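Side-chain contact in tyrosinase (Aspergillus oryzae, PDB 6JU8), which probably oxidises L-tyrosine and L-dopa to L-dopaquinone with molecular oxygen, a step of melanin biosynthesis, at a dinuclear copper centre: residues L62-L67 and Y198-Q203. The protein carries 1 engineered substitution. Residues are numbered along the deposited sequence; the frame is centred on the assembly and turned at random.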
ATOM      1  N   LEU A  62     -15.925   7.214  23.542  1.00 11.57           N
ATOM      2  CA  LEU A  62     -16.204   6.011  22.738  1.00 12.15           C
ATOM      3  C   LEU A  62     -15.868   6.205  21.261  1.00 11.50           C
ATOM      4  O   LEU A  62     -16.312   5.407  20.426  1.00 12.18           O
ATOM      5  CB  LEU A  62     -17.672   5.588  22.926  1.00 13.51           C
ATOM      6  CG  LEU A  62     -18.120   5.358  24.372  1.00 13.18           C
ATOM      7  CD1 LEU A  62     -19.555   4.849  24.403  1.00 16.62           C
ATOM      8  CD2 LEU A  62     -17.208   4.354  25.089  1.00 14.02           C
ATOM      9  N   SER A  63     -15.102   7.253  20.942  1.00 10.91           N
ATOM     10  CA  SER A  63     -14.545   7.353  19.591  1.00 11.33           C
ATOM     11  C   SER A  63     -13.445   6.316  19.410  1.00 10.89           C
ATOM     12  O   SER A  63     -12.810   5.876  20.387  1.00 10.78           O
ATOM     13  CB  SER A  63     -13.971   8.740  19.322  1.00 12.08           C
ATOM     14  OG  SER A  63     -12.900   9.036  20.223  1.00 12.52           O
ATOM     15  N   TYR A  64     -13.158   5.953  18.156  1.00 10.20           N
ATOM     16  CA  TYR A  64     -12.058   5.014  17.935  1.00  9.88           C
ATOM     17  C   TYR A  64     -10.745   5.514  18.506  1.00  9.48           C
ATOM     18  O   TYR A  64      -9.998   4.780  19.175  1.00  9.91           O
ATOM     19  CB  TYR A  64     -11.924   4.754  16.428  1.00  9.73           C
ATOM     20  CG  TYR A  64     -10.906   3.662  16.121  1.00  9.68           C
ATOM     21  CD1 TYR A  64     -11.289   2.322  16.042  1.00  9.69           C
ATOM     22  CD2 TYR A  64      -9.575   3.994  15.903  1.00  9.83           C
ATOM     23  CE1 TYR A  64     -10.361   1.336  15.753  1.00 10.21           C
ATOM     24  CE2 TYR A  64      -8.627   3.014  15.620  1.00 10.03           C
ATOM     25  CZ  TYR A  64      -9.035   1.696  15.560  1.00 10.60           C
ATOM     26  OH  TYR A  64      -8.097   0.722  15.274  1.00 12.87           O
ATOM     27  N   PHE A  65     -10.441   6.793  18.256  1.00  9.48           N
ATOM     28  CA  PHE A  65      -9.188   7.345  18.737  1.00  9.61           C
ATOM     29  C   PHE A  65      -9.084   7.167  20.257  1.00  9.10           C
ATOM     30  O   PHE A  65      -8.072   6.750  20.799  1.00 10.37           O
ATOM     31  CB  PHE A  65      -9.046   8.838  18.386  1.00 11.10           C
ATOM     32  CG  PHE A  65      -7.724   9.403  18.841  1.00  9.95           C
ATOM     33  CD1 PHE A  65      -7.521   9.783  20.166  1.00 11.44           C
ATOM     34  CD2 PHE A  65      -6.671   9.548  17.931  1.00 11.33           C
ATOM     35  CE1 PHE A  65      -6.297  10.280  20.599  1.00 12.32           C
ATOM     36  CE2 PHE A  65      -5.453  10.031  18.358  1.00 12.51           C
ATOM     37  CZ  PHE A  65      -5.270  10.416  19.670  1.00 12.30           C
ATOM     38  N   ARG A  66     -10.152   7.516  20.987  1.00 10.02           N
ATOM     39  CA  ARG A  66     -10.067   7.441  22.443  1.00  9.86           C
ATOM     40  C   ARG A  66     -10.043   6.008  22.940  1.00  8.71           C
ATOM     41  O   ARG A  66      -9.397   5.722  23.961  1.00  9.79           O
ATOM     42  CB  ARG A  66     -11.216   8.228  23.069  1.00 10.74           C
ATOM     43  CG  ARG A  66     -11.165   9.729  22.838  1.00 12.21           C
ATOM     44  CD  ARG A  66     -10.053  10.430  23.609  1.00 12.52           C
ATOM     45  NE  ARG A  66     -10.069  10.144  25.046  1.00 13.24           N
ATOM     46  CZ  ARG A  66     -10.914  10.676  25.908  1.00 13.99           C
ATOM     47  NH1 ARG A  66     -11.867  11.517  25.506  1.00 14.15           N
ATOM     48  NH2 ARG A  66     -10.857  10.348  27.203  1.00 16.79           N
ATOM     49  N   LEU A  67     -10.741   5.084  22.290  1.00  9.02           N
ATOM     50  CA  LEU A  67     -10.654   3.674  22.677  1.00  9.33           C
ATOM     51  C   LEU A  67      -9.266   3.100  22.438  1.00  9.38           C
ATOM     52  O   LEU A  67      -8.704   2.445  23.329  1.00  9.42           O
ATOM     53  CB  LEU A  67     -11.696   2.860  21.893  1.00 10.06           C
ATOM     54  CG  LEU A  67     -13.140   3.192  22.268  1.00 10.97           C
ATOM     55  CD1 LEU A  67     -14.085   2.552  21.271  1.00 13.03           C
ATOM     56  CD2 LEU A  67     -13.429   2.699  23.689  1.00 12.92           C
ATOM     57  N   TYR A 198      -9.018  -1.324   7.145  1.00  8.92           N
ATOM     58  CA  TYR A 198      -7.763  -1.248   6.390  1.00  9.12           C
ATOM     59  C   TYR A 198      -6.701  -0.404   7.068  1.00  9.17           C
ATOM     60  O   TYR A 198      -5.516  -0.666   6.962  1.00  9.65           O
ATOM     61  CB  TYR A 198      -8.095  -0.683   5.020  1.00 10.44           C
ATOM     62  CG  TYR A 198      -7.043  -0.487   3.986  1.00  9.04           C
ATOM     63  CD1 TYR A 198      -6.414  -1.581   3.384  1.00 10.15           C
ATOM     64  CD2 TYR A 198      -6.676   0.781   3.547  1.00  9.82           C
ATOM     65  CE1 TYR A 198      -5.454  -1.427   2.406  1.00 10.50           C
ATOM     66  CE2 TYR A 198      -5.717   0.960   2.557  1.00 10.92           C
ATOM     67  CZ  TYR A 198      -5.113  -0.150   2.000  1.00 10.93           C
ATOM     68  OH  TYR A 198      -4.164   0.028   1.015  1.00 12.81           O
ATOM     69  N   ARG A 199      -7.154   0.649   7.750  1.00  9.49           N
ATOM     70  CA  ARG A 199      -6.277   1.621   8.363  1.00  9.73           C
ATOM     71  C   ARG A 199      -7.134   2.524   9.239  1.00  9.79           C
ATOM     72  O   ARG A 199      -8.371   2.461   9.123  1.00 11.38           O
ATOM     73  CB  ARG A 199      -5.486   2.480   7.369  1.00 11.94           C
ATOM     74  CG  ARG A 199      -6.315   3.325   6.427  1.00 14.32           C
ATOM     75  CD  ARG A 199      -6.637   4.727   6.923  1.00 14.93           C
ATOM     76  NE  ARG A 199      -7.230   5.493   5.800  1.00 19.03           N
ATOM     77  CZ  ARG A 199      -6.474   6.105   4.902  1.00 18.52           C
ATOM     78  NH1 ARG A 199      -5.148   6.036   5.018  1.00 17.18           N
ATOM     79  NH2 ARG A 199      -7.028   6.768   3.902  1.00 26.64           N
ATOM     80  N   PHE A 200      -6.482   3.352  10.050  1.00  9.39           N
ATOM     81  CA  PHE A 200      -7.190   4.424  10.740  1.00 10.24           C
ATOM     82  C   PHE A 200      -6.410   5.717  10.515  1.00  9.54           C
ATOM     83  O   PHE A 200      -5.173   5.721  10.626  1.00 10.77           O
ATOM     84  CB  PHE A 200      -7.336   4.125  12.236  1.00 10.10           C
ATOM     85  CG  PHE A 200      -7.903   5.310  13.010  1.00  9.51           C
ATOM     86  CD1 PHE A 200      -9.232   5.676  12.836  1.00 11.47           C
ATOM     87  CD2 PHE A 200      -7.113   6.016  13.888  1.00  9.86           C
ATOM     88  CE1 PHE A 200      -9.753   6.758  13.528  1.00 11.34           C
ATOM     89  CE2 PHE A 200      -7.620   7.113  14.597  1.00 10.85           C
ATOM     90  CZ  PHE A 200      -8.953   7.455  14.418  1.00 11.26           C
ATOM     91  N   GLN A 201      -7.130   6.793  10.203  1.00 10.77           N
ATOM     92  CA  GLN A 201      -6.448   8.077  10.098  1.00 12.04           C
ATOM     93  C   GLN A 201      -7.273   9.165  10.774  1.00 13.32           C
ATOM     94  O   GLN A 201      -8.501   9.047  10.890  1.00 14.42           O
ATOM     95  CB  GLN A 201      -6.146   8.464   8.648  1.00 15.63           C
ATOM     96  CG  GLN A 201      -7.383   8.782   7.812  1.00 16.59           C
ATOM     97  CD  GLN A 201      -7.005   9.250   6.413  1.00 20.98           C
ATOM     98  OE1 GLN A 201      -5.880   9.696   6.189  1.00 22.09           O
ATOM     99  NE2 GLN A 201      -7.924   9.121   5.479  1.00 29.83           N
ATOM    100  N   MET A 202      -6.539  10.180  11.211  1.00 14.01           N
ATOM    101  CA  MET A 202      -7.205  11.398  11.674  1.00 14.19           C
ATOM    102  C   MET A 202      -7.293  12.369  10.512  1.00 13.81           C
ATOM    103  O   MET A 202      -6.966  12.077   9.354  1.00 15.58           O
ATOM    104  CB  MET A 202      -6.448  11.973  12.878  1.00 14.95           C
ATOM    105  CG  MET A 202      -6.494  11.077  14.134  1.00 16.75           C
ATOM    106  SD  MET A 202      -8.182  10.868  14.764  1.00 16.98           S
ATOM    107  CE  MET A 202      -8.266  12.288  15.864  1.00 21.05           C
ATOM    108  N   GLN A 203      -7.775  13.570  10.762  1.00 13.99           N
ATOM    109  CA  GLN A 203      -7.948  14.578   9.699  1.00 14.63           C
ATOM    110  C   GLN A 203      -6.757  15.532   9.632  1.00 15.81           C
ATOM    111  O   GLN A 203      -6.722  16.482   8.833  1.00 21.11           O
ATOM    112  CB  GLN A 203      -9.237  15.363   9.957  1.00 15.76           C
ATOM    113  CG  GLN A 203     -10.515  14.559   9.786  1.00 23.50           C
ATOM    114  CD  GLN A 203     -11.732  15.324  10.275  1.00 30.10           C
ATOM    115  OE1 GLN A 203     -12.188  15.108  11.405  1.00 55.31           O
ATOM    116  NE2 GLN A 203     -12.266  16.221   9.455  1.00 43.15           N
TER
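Phe-200 reaches from the 198-203 loop to the start of helix 64-69, lays one face of its ring against Tyr-64 and sets its tip against Phe-65. Tyr-64 CD2 sits over the centre of that face, 3.5 Å from Phe-200 CD1, with CE2 close to Phe-200 CG. The rings are neither stacked nor perpendicular, with planes at 42° and centroids 4.5 Å apart, and the two side chains run past each other in opposite directions. Tyr-64 has CG anti to its backbone nitrogen (chi1 -173°), which swings the ring off the first helical turn toward the loop.

The far end of Phe-200 points at the backbone of that turn. Its CZ comes within 4.2 Å of both Phe-65 N and Phe-65 CB, while CE2 faces the edge of the Phe-65 ring. Met-202, two residues along, fits its sulfur into the angle between the Phe-200 tip and the Phe-65 ring. Its chain bends at chi2 and again at chi3, bringing SD to 3.5 Å from Phe-200 CZ and 3.7 Å from Phe-65 CD2, with the methyl CE 3.8 Å from Phe-65 CD2. This is a Met-aromatic contact, entered obliquely, with the methionine crossing Phe-65 at about a right angle.

Helix 41-55 packs on the tyrosine through Leu-50, Ile-53 and Gln-54, and Gln-54 also reaches Phe-200. The tyrosine hydroxyl is hydrogen-bonded to Tyr-368 O, and the Tyr-64 side chain lies about 12 Å from a bound copper. Ser-63 OG caps the helix by accepting from Arg-66 N.

Backbone hydrogen bonds tie Phe-200 to Thr-237 and Met-202 to Gln-235. Across this contact the chemistry is aromatic and sulfur contact without polar bonds, so here loop and helix meet within the tyrosinase central domain by shape and dispersion, at a distance from the copper ligands.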